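Local coordinates for protein nicotinamide-nucleotide adenylyltransferase NadR family / Ribosylnicotinamide kinase (PDB 6GYE) that probably phosphorylates nicotinamide riboside and may also transfer an adenylyl group to nicotinamide mononucleotide on the route to NAD+, at residues F67-E72 / F175-S180; E166-I171 / P250-I255; T28-Q33 / H151-S156. One frame throughout, in Å; residues are numbered along the deposited sequence.

Contact 1 (F67-E72 / F175-S180). With NNR (Nicotinamide riboside), chain I; SO4 (sulfate ion), chain D.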
loop_
_atom_site.group_PDB
_atom_site.type_symbol
_atom_site.label_atom_id
_atom_site.label_comp_id
_atom_site.label_asym_id
_atom_site.label_seq_id
_atom_site.Cartn_x
_atom_site.Cartn_y
_atom_site.Cartn_z
ATOM N N PHE A 67 2.242 13.378 -2.106
ATOM C CA PHE A 67 3.112 14.156 -2.980
ATOM C C PHE A 67 4.179 13.266 -3.607
ATOM O O PHE A 67 4.365 13.283 -4.828
ATOM C CB PHE A 67 3.733 15.306 -2.194
ATOM C CG PHE A 67 4.884 15.972 -2.873
ATOM C CD1 PHE A 67 4.673 16.891 -3.891
ATOM C CD2 PHE A 67 6.191 15.698 -2.476
ATOM C CE1 PHE A 67 5.753 17.527 -4.505
ATOM C CE2 PHE A 67 7.272 16.327 -3.088
ATOM C CZ PHE A 67 7.050 17.244 -4.102
ATOM N N ARG A 68 4.873 12.453 -2.791
ATOM C CA ARG A 68 5.912 11.566 -3.345
ATOM C C ARG A 68 5.310 10.566 -4.324
ATOM O O ARG A 68 5.846 10.362 -5.416
ATOM C CB ARG A 68 6.660 10.818 -2.241
ATOM C CG ARG A 68 7.643 11.665 -1.433
ATOM C CD ARG A 68 8.663 12.345 -2.336
ATOM N NE ARG A 68 9.775 12.956 -1.604
ATOM C CZ ARG A 68 10.897 12.323 -1.255
ATOM N NH1 ARG A 68 11.081 11.030 -1.561
ATOM N NH2 ARG A 68 11.841 12.991 -0.594
ATOM N N TYR A 69 4.151 9.991 -3.985
ATOM C CA TYR A 69 3.519 9.036 -4.888
ATOM C C TYR A 69 3.160 9.681 -6.228
ATOM O O TYR A 69 3.301 9.054 -7.288
ATOM C CB TYR A 69 2.278 8.444 -4.232
ATOM C CG TYR A 69 2.574 7.424 -3.168
ATOM C CD1 TYR A 69 3.882 7.152 -2.785
ATOM C CD2 TYR A 69 1.544 6.691 -2.576
ATOM C CE1 TYR A 69 4.160 6.201 -1.821
ATOM C CE2 TYR A 69 1.813 5.726 -1.602
ATOM C CZ TYR A 69 3.124 5.484 -1.238
ATOM O OH TYR A 69 3.398 4.532 -0.273
ATOM N N LEU A 70 2.656 10.918 -6.198
ATOM C CA LEU A 70 2.334 11.623 -7.436
ATOM C C LEU A 70 3.580 11.883 -8.269
ATOM O O LEU A 70 3.559 11.734 -9.498
ATOM C CB LEU A 70 1.620 12.947 -7.129
ATOM C CG LEU A 70 0.086 13.039 -7.070
ATOM C CD1 LEU A 70 -0.526 13.104 -8.456
ATOM C CD2 LEU A 70 -0.506 11.883 -6.308
ATOM N N ARG A 71 4.674 12.297 -7.620
ATOM C CA ARG A 71 5.904 12.529 -8.361
ATOM C C ARG A 71 6.324 11.272 -9.097
ATOM O O ARG A 71 6.708 11.326 -10.269
ATOM C CB ARG A 71 7.020 12.999 -7.424
ATOM C CG ARG A 71 6.984 14.477 -7.095
ATOM C CD ARG A 71 7.392 15.334 -8.280
ATOM N NE ARG A 71 7.528 16.739 -7.890
ATOM C CZ ARG A 71 8.615 17.255 -7.319
ATOM N NH1 ARG A 71 9.675 16.499 -7.082
ATOM N NH2 ARG A 71 8.654 18.536 -6.996
ATOM N N GLU A 72 6.222 10.123 -8.431
ATOM C CA GLU A 72 6.563 8.869 -9.081
ATOM C C GLU A 72 5.572 8.560 -10.196
ATOM O O GLU A 72 5.963 8.108 -11.280
ATOM C CB GLU A 72 6.615 7.741 -8.049
ATOM C CG GLU A 72 7.134 6.436 -8.612
ATOM C CD GLU A 72 7.099 5.267 -7.619
ATOM O OE1 GLU A 72 7.090 5.475 -6.375
ATOM O OE2 GLU A 72 7.057 4.118 -8.108
ATOM N N PHE A 175 -0.304 3.638 -5.804
ATOM C CA PHE A 175 -1.109 3.599 -4.594
ATOM C C PHE A 175 -1.596 2.199 -4.241
ATOM O O PHE A 175 -2.196 2.032 -3.173
ATOM C CB PHE A 175 -2.334 4.532 -4.728
ATOM C CG PHE A 175 -2.001 6.002 -4.627
ATOM C CD1 PHE A 175 -1.476 6.690 -5.712
ATOM C CD2 PHE A 175 -2.186 6.686 -3.429
ATOM C CE1 PHE A 175 -1.148 8.039 -5.608
ATOM C CE2 PHE A 175 -1.869 8.040 -3.315
ATOM C CZ PHE A 175 -1.355 8.717 -4.406
ATOM N N ARG A 176 -1.344 1.188 -5.087
ATOM C CA ARG A 176 -2.058 -0.083 -4.933
ATOM C C ARG A 176 -1.601 -0.865 -3.707
ATOM O O ARG A 176 -2.411 -1.549 -3.067
ATOM C CB ARG A 176 -1.940 -0.926 -6.201
ATOM C CG ARG A 176 -2.907 -0.423 -7.285
ATOM C CD ARG A 176 -2.843 -1.240 -8.572
ATOM N NE ARG A 176 -3.607 -0.600 -9.642
ATOM C CZ ARG A 176 -3.900 -1.189 -10.803
ATOM N NH1 ARG A 176 -3.506 -2.439 -11.052
ATOM N NH2 ARG A 176 -4.578 -0.523 -11.727
ATOM N N ARG A 177 -0.313 -0.797 -3.377
ATOM C CA ARG A 177 0.197 -1.537 -2.227
ATOM C C ARG A 177 -0.549 -1.159 -0.956
ATOM O O ARG A 177 -0.928 -2.033 -0.160
ATOM C CB ARG A 177 1.701 -1.285 -2.081
ATOM C CG ARG A 177 2.238 -1.512 -0.683
ATOM C CD ARG A 177 3.737 -1.274 -0.634
ATOM N NE ARG A 177 4.117 0.122 -0.429
ATOM C CZ ARG A 177 4.512 0.951 -1.400
ATOM N NH1 ARG A 177 4.576 0.531 -2.671
ATOM N NH2 ARG A 177 4.844 2.205 -1.098
ATOM N N HIS A 178 -0.810 0.141 -0.779
ATOM C CA HIS A 178 -1.485 0.625 0.421
ATOM C C HIS A 178 -2.860 -0.009 0.590
ATOM O O HIS A 178 -3.291 -0.275 1.722
ATOM C CB HIS A 178 -1.609 2.146 0.367
ATOM C CG HIS A 178 -2.314 2.736 1.547
ATOM N ND1 HIS A 178 -1.667 3.027 2.730
ATOM C CD2 HIS A 178 -3.611 3.084 1.731
ATOM C CE1 HIS A 178 -2.535 3.534 3.589
ATOM N NE2 HIS A 178 -3.722 3.574 3.010
ATOM N N PHE A 179 -3.577 -0.232 -0.513
ATOM C CA PHE A 179 -4.958 -0.713 -0.436
ATOM C C PHE A 179 -5.066 -2.222 -0.547
ATOM O O PHE A 179 -6.179 -2.758 -0.568
ATOM C CB PHE A 179 -5.813 -0.063 -1.522
ATOM C CG PHE A 179 -6.068 1.389 -1.288
ATOM C CD1 PHE A 179 -6.997 1.797 -0.353
ATOM C CD2 PHE A 179 -5.347 2.346 -1.974
ATOM C CE1 PHE A 179 -7.216 3.144 -0.126
ATOM C CE2 PHE A 179 -5.560 3.691 -1.745
ATOM C CZ PHE A 179 -6.489 4.093 -0.829
ATOM N N SER A 180 -3.938 -2.910 -0.664
ATOM C CA SER A 180 -3.961 -4.342 -0.902
ATOM C C SER A 180 -4.420 -5.088 0.346
ATOM O O SER A 180 -4.082 -4.714 1.472
ATOM C CB SER A 180 -2.574 -4.817 -1.338
ATOM O OG SER A 180 -2.654 -6.178 -1.649
HETATM O O2R NNR I . 6.626 -3.818 0.199
HETATM C C2R NNR I . 5.641 -3.407 1.156
HETATM C C3R NNR I . 5.659 -1.904 1.411
HETATM O O3R NNR I . 6.664 -1.224 0.648
HETATM C C4R NNR I . 5.936 -1.731 2.896
HETATM C C5R NNR I . 4.803 -0.983 3.586
HETATM O O5R NNR I . 5.083 -0.881 4.987
HETATM O O4R NNR I . 6.076 -3.032 3.474
HETATM C C1R NNR I . 5.921 -4.066 2.498
HETATM N N1 NNR I . 4.798 -4.930 2.867
HETATM C C2 NNR I . 5.038 -6.117 3.440
HETATM C C6 NNR I . 3.544 -4.523 2.625
HETATM C C5 NNR I . 2.459 -5.324 2.965
HETATM C C4 NNR I . 2.681 -6.557 3.560
HETATM C C3 NNR I . 3.989 -6.956 3.800
HETATM C C7 NNR I . 4.269 -8.282 4.441
HETATM O O7 NNR I . 5.350 -8.818 4.259
HETATM N N7 NNR I . 3.326 -8.842 5.197
HETATM S S SO4 D . 2.035 2.452 2.031
HETATM O O1 SO4 D . 1.783 2.898 0.673
HETATM O O2 SO4 D . 3.467 2.187 2.178
HETATM O O3 SO4 D . 1.658 3.478 2.993
HETATM O O4 SO4 D . 1.248 1.252 2.313
#

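Contact 2 (E166-I171 / P250-I255)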
loop_
_atom_site.group_PDB
_atom_site.type_symbol
_atom_site.label_atom_id
_atom_site.label_comp_id
_atom_site.label_asym_id
_atom_site.label_seq_id
_atom_site.Cartn_x
_atom_site.Cartn_y
_atom_site.Cartn_z
ATOM N N GLU A 166 -13.118 -3.738 -5.268
ATOM C CA GLU A 166 -14.116 -3.555 -6.318
ATOM C C GLU A 166 -13.700 -2.551 -7.388
ATOM O O GLU A 166 -14.292 -2.537 -8.470
ATOM C CB GLU A 166 -15.435 -3.074 -5.712
ATOM C CG GLU A 166 -16.522 -4.126 -5.651
ATOM C CD GLU A 166 -16.939 -4.629 -7.027
ATOM O OE1 GLU A 166 -17.342 -3.807 -7.877
ATOM O OE2 GLU A 166 -16.846 -5.856 -7.259
ATOM N N HIS A 167 -12.754 -1.666 -7.095
ATOM C CA HIS A 167 -12.396 -0.589 -8.010
ATOM C C HIS A 167 -10.909 -0.613 -8.342
ATOM O O HIS A 167 -10.350 0.371 -8.841
ATOM C CB HIS A 167 -12.851 0.744 -7.410
ATOM C CG HIS A 167 -14.320 0.765 -7.087
ATOM N ND1 HIS A 167 -15.286 0.971 -8.047
ATOM C CD2 HIS A 167 -14.990 0.558 -5.924
ATOM C CE1 HIS A 167 -16.486 0.923 -7.488
ATOM N NE2 HIS A 167 -16.336 0.666 -6.201
ATOM N N TRP A 168 -10.295 -1.777 -8.151
ATOM C CA TRP A 168 -8.847 -1.918 -8.172
ATOM C C TRP A 168 -8.220 -1.375 -9.450
ATOM O O TRP A 168 -7.209 -0.661 -9.398
ATOM C CB TRP A 168 -8.519 -3.392 -7.998
ATOM C CG TRP A 168 -7.107 -3.698 -7.811
ATOM C CD1 TRP A 168 -6.220 -4.184 -8.745
ATOM C CD2 TRP A 168 -6.374 -3.519 -6.598
ATOM N NE1 TRP A 168 -4.968 -4.340 -8.160
ATOM C CE2 TRP A 168 -5.039 -3.939 -6.846
ATOM C CE3 TRP A 168 -6.719 -3.053 -5.321
ATOM C CZ2 TRP A 168 -4.053 -3.911 -5.857
ATOM C CZ3 TRP A 168 -5.739 -3.017 -4.341
ATOM C CH2 TRP A 168 -4.422 -3.450 -4.613
ATOM N N THR A 169 -8.774 -1.739 -10.614
ATOM C CA THR A 169 -8.100 -1.388 -11.860
ATOM C C THR A 169 -8.021 0.121 -12.080
ATOM O O THR A 169 -7.177 0.572 -12.853
ATOM C CB THR A 169 -8.779 -2.050 -13.066
ATOM O OG1 THR A 169 -10.140 -1.624 -13.152
ATOM C CG2 THR A 169 -8.707 -3.566 -12.989
ATOM N N HIS A 170 -8.846 0.909 -11.397
ATOM C CA HIS A 170 -8.820 2.356 -11.550
ATOM C C HIS A 170 -7.860 3.050 -10.605
ATOM O O HIS A 170 -7.574 4.232 -10.815
ATOM C CB HIS A 170 -10.230 2.933 -11.363
ATOM C CG HIS A 170 -11.196 2.454 -12.398
ATOM N ND1 HIS A 170 -12.550 2.361 -12.174
ATOM C CD2 HIS A 170 -10.994 2.001 -13.657
ATOM C CE1 HIS A 170 -13.142 1.887 -13.254
ATOM N NE2 HIS A 170 -12.219 1.661 -14.171
ATOM N N ILE A 171 -7.364 2.351 -9.583
ATOM C CA ILE A 171 -6.376 2.918 -8.675
ATOM C C ILE A 171 -5.035 3.035 -9.389
ATOM O O ILE A 171 -4.578 2.089 -10.038
ATOM C CB ILE A 171 -6.237 2.045 -7.421
ATOM C CG1 ILE A 171 -7.597 1.797 -6.781
ATOM C CG2 ILE A 171 -5.261 2.684 -6.424
ATOM C CD1 ILE A 171 -7.516 0.836 -5.596
ATOM N N PRO A 250 2.561 -6.333 -10.407
ATOM C CA PRO A 250 1.440 -5.989 -11.302
ATOM C C PRO A 250 0.396 -7.080 -11.420
ATOM O O PRO A 250 -0.720 -6.793 -11.850
ATOM C CB PRO A 250 2.118 -5.717 -12.648
ATOM C CG PRO A 250 3.468 -6.403 -12.535
ATOM C CD PRO A 250 3.859 -6.413 -11.098
ATOM N N ALA A 251 0.721 -8.324 -11.074
ATOM C CA ALA A 251 -0.278 -9.378 -11.067
ATOM C C ALA A 251 -1.255 -9.245 -9.899
ATOM O O ALA A 251 -2.279 -9.935 -9.882
ATOM C CB ALA A 251 0.410 -10.755 -11.044
ATOM N N ASN A 252 -0.949 -8.407 -8.912
ATOM C CA ASN A 252 -1.864 -8.175 -7.802
ATOM C C ASN A 252 -3.196 -7.645 -8.318
ATOM O O ASN A 252 -3.246 -6.620 -9.008
ATOM C CB ASN A 252 -1.237 -7.182 -6.822
ATOM C CG ASN A 252 -2.011 -7.069 -5.522
ATOM O OD1 ASN A 252 -3.119 -7.587 -5.395
ATOM N ND2 ASN A 252 -1.425 -6.387 -4.548
ATOM N N GLN A 253 -4.275 -8.356 -8.001
ATOM C CA GLN A 253 -5.616 -7.895 -8.314
ATOM C C GLN A 253 -6.335 -7.347 -7.095
ATOM O O GLN A 253 -7.496 -6.981 -7.207
ATOM C CB GLN A 253 -6.451 -9.019 -8.952
ATOM C CG GLN A 253 -5.741 -9.689 -10.094
ATOM C CD GLN A 253 -6.642 -10.527 -10.990
ATOM O OE1 GLN A 253 -6.516 -10.481 -12.211
ATOM N NE2 GLN A 253 -7.534 -11.303 -10.394
ATOM N N GLY A 254 -5.664 -7.254 -5.948
ATOM C CA GLY A 254 -6.267 -6.666 -4.768
ATOM C C GLY A 254 -6.107 -7.519 -3.528
ATOM O O GLY A 254 -6.340 -7.048 -2.409
ATOM N N ILE A 255 -5.675 -8.769 -3.709
ATOM C CA ILE A 255 -5.465 -9.706 -2.610
ATOM C C ILE A 255 -4.193 -10.495 -2.901
ATOM O O ILE A 255 -4.040 -11.023 -4.006
ATOM C CB ILE A 255 -6.667 -10.669 -2.475
ATOM C CG1 ILE A 255 -7.984 -9.882 -2.425
ATOM C CG2 ILE A 255 -6.498 -11.585 -1.250
ATOM C CD1 ILE A 255 -9.241 -10.729 -2.209
#

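Contact 3 (T28-Q33 / H151-S156). With SO4 (sulfate ion), chain E.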
loop_
_atom_site.group_PDB
_atom_site.type_symbol
_atom_site.label_atom_id
_atom_site.label_comp_id
_atom_site.label_asym_id
_atom_site.label_seq_id
_atom_site.Cartn_x
_atom_site.Cartn_y
_atom_site.Cartn_z
ATOM N N THR A 28 -7.954 6.782 -12.154
ATOM C CA THR A 28 -7.988 7.056 -13.585
ATOM C C THR A 28 -8.902 8.228 -13.931
ATOM O O THR A 28 -8.696 8.859 -14.975
ATOM C CB THR A 28 -8.404 5.805 -14.384
ATOM O OG1 THR A 28 -9.605 5.285 -13.868
ATOM C CG2 THR A 28 -7.376 4.714 -14.260
ATOM N N GLY A 29 -9.895 8.539 -13.084
ATOM C CA GLY A 29 -10.683 9.748 -13.301
ATOM C C GLY A 29 -9.822 11.001 -13.290
ATOM O O GLY A 29 -9.911 11.835 -14.196
ATOM N N HIS A 30 -8.965 11.146 -12.264
ATOM C CA HIS A 30 -7.960 12.208 -12.264
ATOM C C HIS A 30 -7.136 12.166 -13.540
ATOM O O HIS A 30 -6.912 13.198 -14.197
ATOM C CB HIS A 30 -7.016 12.069 -11.066
ATOM C CG HIS A 30 -7.671 12.250 -9.730
ATOM N ND1 HIS A 30 -7.684 11.257 -8.773
ATOM C CD2 HIS A 30 -8.270 13.326 -9.167
ATOM C CE1 HIS A 30 -8.302 11.701 -7.692
ATOM N NE2 HIS A 30 -8.663 12.955 -7.904
ATOM N N GLN A 31 -6.640 10.974 -13.879
ATOM C CA GLN A 31 -5.626 10.875 -14.919
ATOM C C GLN A 31 -6.190 11.270 -16.271
ATOM O O GLN A 31 -5.502 11.918 -17.064
ATOM C CB GLN A 31 -5.037 9.467 -14.927
ATOM C CG GLN A 31 -4.233 9.225 -13.669
ATOM C CD GLN A 31 -3.989 7.756 -13.344
ATOM O OE1 GLN A 31 -3.573 7.430 -12.235
ATOM N NE2 GLN A 31 -4.261 6.867 -14.298
ATOM N N GLN A 32 -7.438 10.888 -16.551
ATOM C CA GLN A 32 -8.056 11.287 -17.810
ATOM C C GLN A 32 -8.206 12.797 -17.889
ATOM O O GLN A 32 -8.004 13.387 -18.955
ATOM C CB GLN A 32 -9.400 10.577 -17.988
ATOM C CG GLN A 32 -9.190 9.124 -18.398
ATOM C CD GLN A 32 -10.138 8.155 -17.709
ATOM O OE1 GLN A 32 -11.284 8.486 -17.424
ATOM N NE2 GLN A 32 -9.636 6.965 -17.386
ATOM N N GLN A 33 -8.548 13.445 -16.771
ATOM C CA GLN A 33 -8.668 14.900 -16.798
ATOM C C GLN A 33 -7.310 15.552 -16.975
ATOM O O GLN A 33 -7.177 16.519 -17.737
ATOM C CB GLN A 33 -9.342 15.424 -15.527
ATOM C CG GLN A 33 -10.840 15.154 -15.479
ATOM C CD GLN A 33 -11.552 15.996 -14.437
ATOM O OE1 GLN A 33 -10.950 16.436 -13.455
ATOM N NE2 GLN A 33 -12.844 16.223 -14.645
ATOM N N HIS A 151 -17.726 15.988 -9.421
ATOM C CA HIS A 151 -18.567 15.073 -8.660
ATOM C C HIS A 151 -18.201 13.604 -8.895
ATOM O O HIS A 151 -18.046 12.837 -7.938
ATOM C CB HIS A 151 -20.036 15.309 -8.984
ATOM C CG HIS A 151 -20.942 14.303 -8.351
ATOM N ND1 HIS A 151 -21.302 13.131 -8.980
ATOM C CD2 HIS A 151 -21.534 14.275 -7.131
ATOM C CE1 HIS A 151 -22.095 12.433 -8.183
ATOM N NE2 HIS A 151 -22.253 13.106 -7.056
ATOM N N ASP A 152 -18.058 13.201 -10.161
ATOM C CA ASP A 152 -17.744 11.802 -10.451
ATOM C C ASP A 152 -16.362 11.420 -9.931
ATOM O O ASP A 152 -16.158 10.296 -9.465
ATOM C CB ASP A 152 -17.848 11.532 -11.953
ATOM C CG ASP A 152 -19.289 11.501 -12.442
ATOM O OD1 ASP A 152 -20.190 11.900 -11.670
ATOM O OD2 ASP A 152 -19.524 11.075 -13.593
ATOM N N ILE A 153 -15.406 12.342 -9.988
ATOM C CA ILE A 153 -14.073 12.044 -9.489
ATOM C C ILE A 153 -14.093 11.844 -7.976
ATOM O O ILE A 153 -13.508 10.882 -7.457
ATOM C CB ILE A 153 -13.096 13.138 -9.943
ATOM C CG1 ILE A 153 -12.971 13.015 -11.459
ATOM C CG2 ILE A 153 -11.712 13.008 -9.247
ATOM C CD1 ILE A 153 -11.972 13.918 -12.025
ATOM N N SER A 154 -14.791 12.720 -7.252
ATOM C CA SER A 154 -14.877 12.585 -5.801
ATOM C C SER A 154 -15.601 11.309 -5.393
ATOM O O SER A 154 -15.175 10.617 -4.462
ATOM C CB SER A 154 -15.589 13.802 -5.220
ATOM O OG SER A 154 -14.632 14.829 -5.059
ATOM N N LEU A 155 -16.702 10.991 -6.069
ATOM C CA LEU A 155 -17.439 9.769 -5.761
ATOM C C LEU A 155 -16.584 8.531 -6.018
ATOM O O LEU A 155 -16.650 7.556 -5.257
ATOM C CB LEU A 155 -18.726 9.715 -6.572
ATOM C CG LEU A 155 -19.622 8.515 -6.248
ATOM C CD1 LEU A 155 -20.035 8.578 -4.783
ATOM C CD2 LEU A 155 -20.879 8.522 -7.126
ATOM N N SER A 156 -15.819 8.529 -7.121
ATOM C CA SER A 156 -14.909 7.424 -7.399
ATOM C C SER A 156 -13.896 7.278 -6.279
ATOM O O SER A 156 -13.651 6.171 -5.790
ATOM C CB SER A 156 -14.198 7.631 -8.738
ATOM O OG SER A 156 -15.093 7.375 -9.804
HETATM S S SO4 E . -9.777 14.423 -4.714
HETATM O O1 SO4 E . -10.062 14.470 -6.143
HETATM O O2 SO4 E . -9.106 13.169 -4.353
HETATM O O3 SO4 E . -8.934 15.583 -4.445
HETATM O O4 SO4 E . -11.002 14.492 -3.919
#

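Contact 1 (F67-E72 / F175-S180)
Tyr-69 presents the edge of its ring to a face of Phe-175 in a T-shaped pair, the planes 88° apart and the centroids separated by 5.2 Å. CD2 is the edge atom over the Phe-175 face, displaced toward the rim, while Tyr-69 CB packs 3.6 Å from Phe-175 CZ. The tyrosine takes this course because its CG lies anti to the carbonyl carbon (chi1 -75°), which sends the ring off the helix toward segment 175-180. Leu-70 adds a second apolar touch, its CD2 reaching the rim of the phenylalanine ring in plane, 3.8 Å from CZ. The two segments belong to different parts of the molecule: helix 63-73 packs on strand 80-86 of the N-terminal parallel sheet, whereas the short helix 176-179 leads straight into strand 181-187 of the P-loop domain. Beyond the aromatic pair, the Tyr-69 hydroxyl and the Arg-177 guanidinium meet crosswise, OH to NH2 2.9 Å, but at an angle too poor for a hydrogen bond. A sulfate ion, probably from the crystallisation liquor, brings them together instead. The hydroxyl donates to its O1 at a distance modelled as doubtfully short, Arg-177 NE gives O2 a weak bond of 3.4 Å, and His-178 ND1 weakly contacts O3 and O4 from the ring edge. Lys-65 also binds this anion, whose negative charge probably offsets the gathered basic groups. Arg-177 bends at chi3 (85°) toward the bound nicotinamide riboside, though their exact fit is doubtful, being modelled too close; its NH1 bonds Asn-248 of the same pocket.

Contact 2 (E166-I171 / P250-I255)
An Asx turn at Asn-252, just ahead of strand 255-259 of the P-loop domain, forms the platform on which Trp-168 of the interdomain linker lies. Asn-252 OD1 accepts a 2.6 Å hydrogen bond from Gly-254 N, folding the backbone so that the Gln-253 to Gly-254 peptide faces the indole. Trp-168 projects from a short 3-10 segment with CG anti to its own N (chi1 -172°), and one face of its ring system covers this peptide. Gly-254 CA stands almost exactly over the six-membered ring, 3.4 Å from its centroid, in a CH-pi contact. Gln-253 O sits over the five-membered end of the same face, 3.4 Å from Trp-168 CG. A side chain at Gly-254 would press on Trp-168 CE3, and the backbone angles there (phi 131°) also suit only a residue without one. The indole is further fixed in rotation by its nitrogen: NE1 donates to Asn-252 O at 3.0 Å, a bent bond (137°) that leaves the ring plane and comes from above the carbonyl plane. The Asn-252 side chain crosses the benzo rim next to NE1 at about a right angle, its CG 3.8 Å from Trp-168 CZ2. In fold terms, the loop entering edge strand 255-259 is here clamped against the linker that runs from helix 151-162 to helix 176-179, and a backbone bond joins Gly-254 to Lys-181 on the neighbouring strand. Asn-252 ND2 is itself bonded to Val-247 O, at the end of helix 229-247, and to Ser-180 OG, so both ends of the amide are engaged. Further cover for the indole comes from Arg-176 and Phe-179 of helix 176-179, while Gln-165 NE2 bonds Gly-254 O.

Contact 3 (T28-Q33 / H151-S156)
Ile-153 carries this helix pair, its two branches divided between His-30 and Gln-33. Its CG2 methyl lies over one face of the imidazole, 3.3 Å from His-30 NE2. The other branch, with CG1 anti to the carbonyl carbon (chi1 -67°), runs on so that CD1 lies over a face of the Gln-33 amide, 3.1 Å from OE1. That amide oxygen has its polar partner outside the pair, in the Tyr-19 hydroxyl of strand 15-21. Between these two side chains the backbones come closest at Gly-29, which has no side chain and whose CA is 5.6 Å from that of Ile-153. The short axes run roughly antiparallel, at 149°, and approach to 9.5 Å. With its face packed, the His-30 ring uses its edge for a sulfate ion: NE2 donates to O1 over 2.7 Å in a nearly straight bond (176°). At the other nitrogen, ND1 accepts from His-27 N, so both edges fix the ring's rotation. With an alanine in place of His-30, the sulfate would probably lose this straight bond, His-27 N its acceptor, and a gap would open beside the Ile-153 methyl. Further out, His-27 bridges the helices, with ND1 bonded to Gly-29 N and NE2 to Ile-153 O. The sulfate, probably from the crystallisation liquor, is also held by the backbone amides of Thr-22 and Phe-23 and by Arg-150, a setting consistent with an anion site. A His-Thr-Gly-His sequence at the start of the helix after the first strand of a parallel sheet, with such an anion alongside, is consistent with the HIGH-type motif by which nucleotidylyltransferases bind nucleotide phosphates.

Overall arrangement
Contact 3 lies within the N-terminal domain, where helices 28-40 and 151-162 accompany the five-stranded parallel sheet. Contacts 1 and 2 sit at the junction with the P-loop domain and its sheet containing strands 181-187 and 255-259. Their centres are about 13 Å apart, and they touch through Arg-176 with Ile-171 and Ser-180 with Asn-252. Contact 3 lies about 16 Å from contact 1 and 17 Å from contact 2, centre to centre; a bond between His-170 O and Thr-28 N joins it to the latter. Along the chain, both segments of contact 3 precede those of contact 2, while those of contact 1 alternate with each pair. The linker 163-180 thereby ties the presumed adenylyltransferase and kinase halves together.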